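Local coordinates for protein aminotransferase, class I and II (Erwinia tasmaniensis, PDB 5Z0Q) that belongs to the class I and II aminotransferases, a family of pyridoxal-5'-phosphate enzymes, and binds pyridoxal-5'-phosphate in its pocket, at residues 91-96 against 258-263; 233-238 against 250-255. One frame throughout, in Å; residues are numbered along the deposited sequence.

Interaction 1 of 2, residues 91-96 against 258-263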
ATOM      1  N   PRO A  91      12.578  18.165  -7.490  1.00 33.91           N
ATOM      2  CA  PRO A  91      11.666  17.589  -6.486  1.00 34.99           C
ATOM      3  C   PRO A  91      10.331  17.131  -7.050  1.00 32.16           C
ATOM      4  O   PRO A  91       9.804  16.104  -6.607  1.00 39.95           O
ATOM      5  CB  PRO A  91      11.496  18.735  -5.478  1.00 28.48           C
ATOM      6  CG  PRO A  91      12.728  19.564  -5.642  1.00 25.83           C
ATOM      7  CD  PRO A  91      13.053  19.504  -7.105  1.00 34.01           C
ATOM      8  N   GLU A  92       9.768  17.854  -8.020  1.00 28.51           N
ATOM      9  CA  GLU A  92       8.464  17.472  -8.552  1.00 29.52           C
ATOM     10  C   GLU A  92       8.521  16.224  -9.424  1.00 34.07           C
ATOM     11  O   GLU A  92       7.464  15.729  -9.830  1.00 36.03           O
ATOM     12  CB  GLU A  92       7.846  18.631  -9.342  1.00 28.41           C
ATOM     13  CG  GLU A  92       8.569  18.994 -10.630  1.00 26.41           C
ATOM     14  CD  GLU A  92       9.695  19.986 -10.414  1.00 40.54           C
ATOM     15  OE1 GLU A  92      10.075  20.219  -9.247  1.00 40.86           O
ATOM     16  OE2 GLU A  92      10.199  20.539 -11.415  1.00 40.10           O
ATOM     17  N   TRP A  93       9.715  15.706  -9.722  1.00 34.27           N
ATOM     18  CA  TRP A  93       9.823  14.459 -10.470  1.00 33.69           C
ATOM     19  C   TRP A  93       9.440  13.247  -9.632  1.00 27.71           C
ATOM     20  O   TRP A  93       9.137  12.191 -10.197  1.00 28.80           O
ATOM     21  CB  TRP A  93      11.248  14.268 -10.995  1.00 33.93           C
ATOM     22  CG  TRP A  93      11.693  15.287 -11.993  1.00 35.53           C
ATOM     23  CD1 TRP A  93      10.946  16.296 -12.529  1.00 37.94           C
ATOM     24  CD2 TRP A  93      12.995  15.397 -12.578  1.00 36.41           C
ATOM     25  NE1 TRP A  93      11.705  17.027 -13.413  1.00 40.91           N
ATOM     26  CE2 TRP A  93      12.967  16.494 -13.461  1.00 36.43           C
ATOM     27  CE3 TRP A  93      14.183  14.672 -12.442  1.00 34.81           C
ATOM     28  CZ2 TRP A  93      14.079  16.885 -14.203  1.00 33.25           C
ATOM     29  CZ3 TRP A  93      15.286  15.061 -13.180  1.00 31.14           C
ATOM     30  CH2 TRP A  93      15.226  16.156 -14.049  1.00 34.47           C
ATOM     31  N   LEU A  94       9.445  13.374  -8.309  1.00 30.69           N
ATOM     32  CA  LEU A  94       9.272  12.224  -7.435  1.00 32.98           C
ATOM     33  C   LEU A  94       7.799  11.879  -7.255  1.00 30.21           C
ATOM     34  O   LEU A  94       6.943  12.762  -7.155  1.00 29.90           O
ATOM     35  CB  LEU A  94       9.913  12.494  -6.072  1.00 27.48           C
ATOM     36  CG  LEU A  94      11.413  12.792  -6.089  1.00 24.52           C
ATOM     37  CD1 LEU A  94      11.924  13.050  -4.683  1.00 25.85           C
ATOM     38  CD2 LEU A  94      12.178  11.652  -6.738  1.00 27.70           C
ATOM     39  N   VAL A  95       7.514  10.579  -7.224  1.00 31.47           N
ATOM     40  CA  VAL A  95       6.192  10.047  -6.902  1.00 32.94           C
ATOM     41  C   VAL A  95       6.418   8.870  -5.963  1.00 29.53           C
ATOM     42  O   VAL A  95       7.002   7.857  -6.365  1.00 29.09           O
ATOM     43  CB  VAL A  95       5.405   9.604  -8.145  1.00 26.76           C
ATOM     44  CG1 VAL A  95       4.090   8.963  -7.735  1.00 24.21           C
ATOM     45  CG2 VAL A  95       5.152  10.781  -9.073  1.00 24.18           C
ATOM     46  N   PHE A  96       5.967   8.996  -4.718  1.00 31.57           N
ATOM     47  CA  PHE A  96       6.200   7.959  -3.722  1.00 25.86           C
ATOM     48  C   PHE A  96       5.155   6.855  -3.835  1.00 25.31           C
ATOM     49  O   PHE A  96       3.969   7.118  -4.055  1.00 26.29           O
ATOM     50  CB  PHE A  96       6.190   8.560  -2.318  1.00 26.05           C
ATOM     51  CG  PHE A  96       7.280   9.567  -2.086  1.00 31.32           C
ATOM     52  CD1 PHE A  96       8.597   9.161  -1.945  1.00 31.95           C
ATOM     53  CD2 PHE A  96       6.988  10.918  -2.010  1.00 33.03           C
ATOM     54  CE1 PHE A  96       9.605  10.084  -1.736  1.00 33.58           C
ATOM     55  CE2 PHE A  96       7.990  11.848  -1.798  1.00 30.71           C
ATOM     56  CZ  PHE A  96       9.299  11.431  -1.660  1.00 34.84           C
ATOM     57  N   GLU A 258       4.226  15.190 -18.746  1.00 32.50           N
ATOM     58  CA  GLU A 258       3.062  14.491 -19.279  1.00 31.78           C
ATOM     59  C   GLU A 258       3.053  13.028 -18.852  1.00 34.21           C
ATOM     60  O   GLU A 258       1.993  12.478 -18.526  1.00 34.18           O
ATOM     61  CB  GLU A 258       3.028  14.601 -20.802  1.00 37.13           C
ATOM     62  CG  GLU A 258       1.727  14.109 -21.421  1.00 54.54           C
ATOM     63  CD  GLU A 258       1.948  13.197 -22.615  1.00 63.94           C
ATOM     64  OE1 GLU A 258       1.009  12.457 -22.977  1.00 68.11           O
ATOM     65  OE2 GLU A 258       3.059  13.215 -23.187  1.00 57.53           O
ATOM     66  N   LEU A 259       4.220  12.379 -18.853  1.00 33.09           N
ATOM     67  CA  LEU A 259       4.288  10.993 -18.408  1.00 32.50           C
ATOM     68  C   LEU A 259       4.008  10.869 -16.917  1.00 36.87           C
ATOM     69  O   LEU A 259       3.514   9.830 -16.465  1.00 31.10           O
ATOM     70  CB  LEU A 259       5.655  10.395 -18.744  1.00 31.77           C
ATOM     71  CG  LEU A 259       6.009  10.300 -20.229  1.00 31.56           C
ATOM     72  CD1 LEU A 259       7.366   9.640 -20.416  1.00 30.01           C
ATOM     73  CD2 LEU A 259       4.933   9.550 -21.000  1.00 25.93           C
ATOM     74  N   ARG A 260       4.314  11.911 -16.139  1.00 31.13           N
ATOM     75  CA  ARG A 260       4.021  11.870 -14.711  1.00 26.43           C
ATOM     76  C   ARG A 260       2.526  12.005 -14.452  1.00 27.45           C
ATOM     77  O   ARG A 260       1.997  11.397 -13.515  1.00 27.42           O
ATOM     78  CB  ARG A 260       4.794  12.969 -13.982  1.00 32.67           C
ATOM     79  CG  ARG A 260       4.838  12.789 -12.471  1.00 31.34           C
ATOM     80  CD  ARG A 260       5.473  13.985 -11.775  1.00 26.49           C
ATOM     81  NE  ARG A 260       6.652  14.478 -12.481  1.00 32.05           N
ATOM     82  CZ  ARG A 260       6.742  15.685 -13.030  1.00 32.24           C
ATOM     83  NH1 ARG A 260       5.724  16.529 -12.945  1.00 33.06           N
ATOM     84  NH2 ARG A 260       7.851  16.052 -13.658  1.00 40.32           N
ATOM     85  N   ALA A 261       1.832  12.802 -15.269  1.00 32.98           N
ATOM     86  CA  ALA A 261       0.387  12.938 -15.117  1.00 24.68           C
ATOM     87  C   ALA A 261      -0.329  11.650 -15.504  1.00 29.96           C
ATOM     88  O   ALA A 261      -1.284  11.241 -14.833  1.00 33.17           O
ATOM     89  CB  ALA A 261      -0.121  14.113 -15.952  1.00 18.47           C
ATOM     90  N   ARG A 262       0.113  11.002 -16.586  1.00 28.83           N
ATOM     91  CA  ARG A 262      -0.461   9.714 -16.962  1.00 31.74           C
ATOM     92  C   ARG A 262      -0.186   8.653 -15.905  1.00 29.21           C
ATOM     93  O   ARG A 262      -1.027   7.780 -15.666  1.00 28.25           O
ATOM     94  CB  ARG A 262       0.090   9.269 -18.319  1.00 33.34           C
ATOM     95  CG  ARG A 262      -0.259  10.196 -19.471  1.00 44.85           C
ATOM     96  CD  ARG A 262       0.544   9.859 -20.720  1.00 47.31           C
ATOM     97  NE  ARG A 262       0.310   8.492 -21.179  1.00 55.46           N
ATOM     98  CZ  ARG A 262       0.933   7.934 -22.214  1.00 53.09           C
ATOM     99  NH1 ARG A 262       1.832   8.626 -22.900  1.00 52.32           N
ATOM    100  NH2 ARG A 262       0.657   6.685 -22.562  1.00 48.42           N
ATOM    101  N   PHE A 263       0.984   8.716 -15.264  1.00 28.08           N
ATOM    102  CA  PHE A 263       1.312   7.763 -14.210  1.00 23.37           C
ATOM    103  C   PHE A 263       0.435   7.981 -12.983  1.00 27.74           C
ATOM    104  O   PHE A 263      -0.148   7.030 -12.446  1.00 26.27           O
ATOM    105  CB  PHE A 263       2.794   7.887 -13.849  1.00 22.82           C
ATOM    106  CG  PHE A 263       3.280   6.846 -12.878  1.00 26.59           C
ATOM    107  CD1 PHE A 263       3.742   5.622 -13.328  1.00 25.91           C
ATOM    108  CD2 PHE A 263       3.291   7.099 -11.515  1.00 22.42           C
ATOM    109  CE1 PHE A 263       4.196   4.665 -12.438  1.00 22.92           C
ATOM    110  CE2 PHE A 263       3.742   6.148 -10.621  1.00 18.28           C
ATOM    111  CZ  PHE A 263       4.196   4.930 -11.084  1.00 24.14           C
TER
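Residues 91-96 meet residues 258-263 where helix 257-267 packs against the 3-10 turn 91-93 and the start of strand 94-97, with Arg260 reaching across to Glu92, Trp93 and Val95. Within this chain, strand 94-97 is an outermost strand of the large sheet. The contact is small, about 230 Å² in all, and partly buried. Arg260 leaves the helix with CG anti to its own N (chi1 -165°), and a bend at chi3 turns the guanidinium toward the 3-10 turn. The carbonyl O of Glu92 then lies above the guanidinium plane, nearer its border than its centre, and 3.0 Å from Arg260 NE. The angle is too poor for a hydrogen bond; NE is instead bonded to the carbonyl O of Ile254. Arg260 NH2 approaches Trp93 CD1 obliquely at 3.3 Å, with the two flat groups turned 16° apart. The carboxylate of Glu92 stays further off, its OE2 5.5 Å from Arg260 NH2, and may add a weak long-range attraction. This is part of the large domain of the PLP-dependent aminotransferase fold, a mixed sheet with helices packed against it. Val95 points toward the helix and splits its two methyls between two partners. Val95 CG2 touches the aliphatic CG of Arg260 at 4.0 Å. Val95 CG1 comes up to the rim of the Phe263 ring, about level with it, 4.0 Å from CE2. Helix 101-111 also packs on this ring, through Ile106 and Phe111.

Interaction 2 of 2, residues 233-238 against 250-255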
ATOM      1  N   ILE A 233      11.074   6.230 -16.704  1.00 25.71           N
ATOM      2  CA  ILE A 233      10.676   6.300 -15.305  1.00 26.82           C
ATOM      3  C   ILE A 233      11.655   5.450 -14.506  1.00 26.43           C
ATOM      4  O   ILE A 233      11.969   4.323 -14.903  1.00 30.60           O
ATOM      5  CB  ILE A 233       9.226   5.821 -15.090  1.00 34.39           C
ATOM      6  CG1 ILE A 233       8.919   5.691 -13.596  1.00 37.46           C
ATOM      7  CG2 ILE A 233       8.971   4.506 -15.819  1.00 30.89           C
ATOM      8  CD1 ILE A 233       7.563   5.098 -13.297  1.00 27.84           C
ATOM      9  N   THR A 234      12.146   5.992 -13.396  1.00 25.70           N
ATOM     10  CA  THR A 234      13.178   5.351 -12.590  1.00 31.33           C
ATOM     11  C   THR A 234      12.578   4.911 -11.260  1.00 32.86           C
ATOM     12  O   THR A 234      12.004   5.731 -10.534  1.00 34.96           O
ATOM     13  CB  THR A 234      14.352   6.304 -12.366  1.00 33.84           C
ATOM     14  OG1 THR A 234      14.757   6.863 -13.621  1.00 34.73           O
ATOM     15  CG2 THR A 234      15.529   5.566 -11.743  1.00 30.05           C
ATOM     16  N   LEU A 235      12.720   3.628 -10.939  1.00 24.72           N
ATOM     17  CA  LEU A 235      12.192   3.051  -9.707  1.00 28.57           C
ATOM     18  C   LEU A 235      13.345   2.772  -8.751  1.00 28.97           C
ATOM     19  O   LEU A 235      14.258   2.007  -9.081  1.00 27.56           O
ATOM     20  CB  LEU A 235      11.412   1.769  -9.996  1.00 26.33           C
ATOM     21  CG  LEU A 235      10.158   1.903 -10.862  1.00 25.08           C
ATOM     22  CD1 LEU A 235       9.568   0.535 -11.157  1.00 26.29           C
ATOM     23  CD2 LEU A 235       9.131   2.791 -10.183  1.00 24.83           C
ATOM     24  N   MET A 236      13.299   3.388  -7.571  1.00 23.32           N
ATOM     25  CA  MET A 236      14.337   3.218  -6.565  1.00 25.67           C
ATOM     26  C   MET A 236      13.701   3.129  -5.185  1.00 28.42           C
ATOM     27  O   MET A 236      12.593   3.618  -4.955  1.00 29.31           O
ATOM     28  CB  MET A 236      15.356   4.363  -6.608  1.00 34.46           C
ATOM     29  CG  MET A 236      16.203   4.388  -7.868  1.00 41.03           C
ATOM     30  SD  MET A 236      17.287   5.822  -7.941  1.00 63.66           S
ATOM     31  CE  MET A 236      16.092   7.147  -7.797  1.00 44.03           C
ATOM     32  N   SER A 237      14.432   2.500  -4.261  1.00 31.39           N
ATOM     33  CA  SER A 237      13.954   2.266  -2.903  1.00 33.08           C
ATOM     34  C   SER A 237      15.081   1.744  -2.020  1.00 28.81           C
ATOM     35  O   SER A 237      16.002   1.082  -2.514  1.00 35.25           O
ATOM     36  CB  SER A 237      12.789   1.274  -2.910  1.00 31.09           C
ATOM     37  OG  SER A 237      12.483   0.830  -1.602  1.00 27.79           O
ATOM     38  N   PRO A 238      15.054   2.027  -0.716  1.00 31.84           N
ATOM     39  CA  PRO A 238      16.047   1.431   0.186  1.00 32.03           C
ATOM     40  C   PRO A 238      15.575   0.113   0.777  1.00 27.73           C
ATOM     41  O   PRO A 238      16.121  -0.351   1.784  1.00 26.88           O
ATOM     42  CB  PRO A 238      16.208   2.503   1.269  1.00 19.02           C
ATOM     43  CG  PRO A 238      14.846   3.111   1.356  1.00 21.81           C
ATOM     44  CD  PRO A 238      14.265   3.075  -0.045  1.00 30.06           C
ATOM     45  N   SER A 250       8.995   3.277  -1.429  1.00 30.94           N
ATOM     46  CA  SER A 250       9.721   3.408  -2.684  1.00 31.20           C
ATOM     47  C   SER A 250       9.332   4.725  -3.343  1.00 31.37           C
ATOM     48  O   SER A 250       8.460   5.454  -2.859  1.00 27.22           O
ATOM     49  CB  SER A 250       9.432   2.226  -3.617  1.00 33.47           C
ATOM     50  OG  SER A 250       8.091   2.260  -4.071  1.00 35.03           O
ATOM     51  N   LEU A 251       9.983   5.029  -4.464  1.00 24.32           N
ATOM     52  CA  LEU A 251       9.686   6.246  -5.202  1.00 32.32           C
ATOM     53  C   LEU A 251       9.983   6.029  -6.678  1.00 28.04           C
ATOM     54  O   LEU A 251      10.865   5.247  -7.044  1.00 25.85           O
ATOM     55  CB  LEU A 251      10.479   7.446  -4.660  1.00 38.47           C
ATOM     56  CG  LEU A 251      12.003   7.360  -4.517  1.00 38.94           C
ATOM     57  CD1 LEU A 251      12.725   7.700  -5.818  1.00 29.80           C
ATOM     58  CD2 LEU A 251      12.478   8.267  -3.391  1.00 36.12           C
ATOM     59  N   ALA A 252       9.231   6.731  -7.519  1.00 28.53           N
ATOM     60  CA  ALA A 252       9.438   6.735  -8.959  1.00 23.10           C
ATOM     61  C   ALA A 252       9.860   8.129  -9.398  1.00 31.05           C
ATOM     62  O   ALA A 252       9.306   9.129  -8.931  1.00 29.57           O
ATOM     63  CB  ALA A 252       8.172   6.306  -9.704  1.00 24.57           C
ATOM     64  N   VAL A 253      10.841   8.192 -10.291  1.00 32.17           N
ATOM     65  CA  VAL A 253      11.381   9.453 -10.787  1.00 31.18           C
ATOM     66  C   VAL A 253      10.958   9.596 -12.241  1.00 31.12           C
ATOM     67  O   VAL A 253      11.487   8.908 -13.123  1.00 35.18           O
ATOM     68  CB  VAL A 253      12.906   9.520 -10.642  1.00 33.19           C
ATOM     69  CG1 VAL A 253      13.412  10.902 -11.026  1.00 30.93           C
ATOM     70  CG2 VAL A 253      13.317   9.167  -9.220  1.00 27.97           C
ATOM     71  N   ILE A 254      10.007  10.486 -12.494  1.00 35.21           N
ATOM     72  CA  ILE A 254       9.472  10.728 -13.826  1.00 30.18           C
ATOM     73  C   ILE A 254       9.736  12.185 -14.184  1.00 34.90           C
ATOM     74  O   ILE A 254       8.974  13.077 -13.806  1.00 32.66           O
ATOM     75  CB  ILE A 254       7.969  10.405 -13.898  1.00 32.27           C
ATOM     76  CG1 ILE A 254       7.653   9.159 -13.067  1.00 31.31           C
ATOM     77  CG2 ILE A 254       7.540  10.199 -15.341  1.00 28.80           C
ATOM     78  CD1 ILE A 254       6.176   8.893 -12.902  1.00 22.41           C
ATOM     79  N   PRO A 255      10.823  12.469 -14.909  1.00 34.02           N
ATOM     80  CA  PRO A 255      11.101  13.864 -15.284  1.00 32.25           C
ATOM     81  C   PRO A 255      10.101  14.436 -16.274  1.00 34.52           C
ATOM     82  O   PRO A 255       9.859  15.649 -16.259  1.00 36.28           O
ATOM     83  CB  PRO A 255      12.512  13.792 -15.887  1.00 29.95           C
ATOM     84  CG  PRO A 255      13.090  12.510 -15.371  1.00 28.79           C
ATOM     85  CD  PRO A 255      11.932  11.571 -15.263  1.00 28.20           C
TER
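Four backbone hydrogen bonds join strand 233-236 to strand 250-253. Thr234 and Val253 exchange two of them, Val253 N to Thr234 O at 2.7 Å and Thr234 N to Val253 O at 3.0 Å. Met236 and Leu251 form the next hydrogen-bonded pair. Met236 N bonds to Leu251 O, 3.1 Å away, with an N-H...O angle of 177°. Leu251 N returns a bond of 3.0 Å to Met236 O. Between the two pairs, Leu235 and Ala252 make a non-hydrogen-bonded pair. The strands are antiparallel neighbours in the mixed sheet of the aminotransferase large domain. On the face of Thr234, Met236, Leu251 and Val253, a bend at chi3 (-57°) helps carry the Met236 methyl CE to Val253 CG2, at 3.7 Å, and to Leu251 CD1. On the other face, Ala252 CB touches both Leu235 CD2, at 3.7 Å, and Ile233 CD1. Ile233 and Ile254 run alongside each other in the same direction, with their CG1 atoms in contact. Just beyond strand 233-236, Ser237 CB meets Ser250 CB, at the start of the other strand, at 3.6 Å. Their hydroxyls bond elsewhere, Ser237 OG to Ser239 OG and Ala249 O, Ser250 OG to Gly99 O. The side chain of Ser237 is about 6 Å from pyridoxal-5'-phosphate. The paired backbone polar groups are thus satisfied in a buried setting. The Ser250 bond ties this end of the strands to Gly99 of the cofactor pocket, while the Ser237 bonds are local, to residues next to the two segments.

Overall arrangement
The centres of interactions 1 and 2 lie about 10 Å apart, on the same side of the chain's centre. Both reach the same mixed sheet, where strand 250-253 stands between strands 94-97 and 232-236. Along the chain, 233-238 and 250-255 are nested inside the loop closed by 91-96 and 258-263. Strand 250-253 leads directly into helix 257-267. Probable hydrogen bonds from Val95 O to Ala252 N and from Trp93 O to Ile254 N connect the two sites. Phe263 also packs on Ile233. Interaction 2 thus belongs to the buried sheet near pyridoxal-5'-phosphate, while interaction 1 joins strand 94-97, outermost within this chain, to helix 257-267.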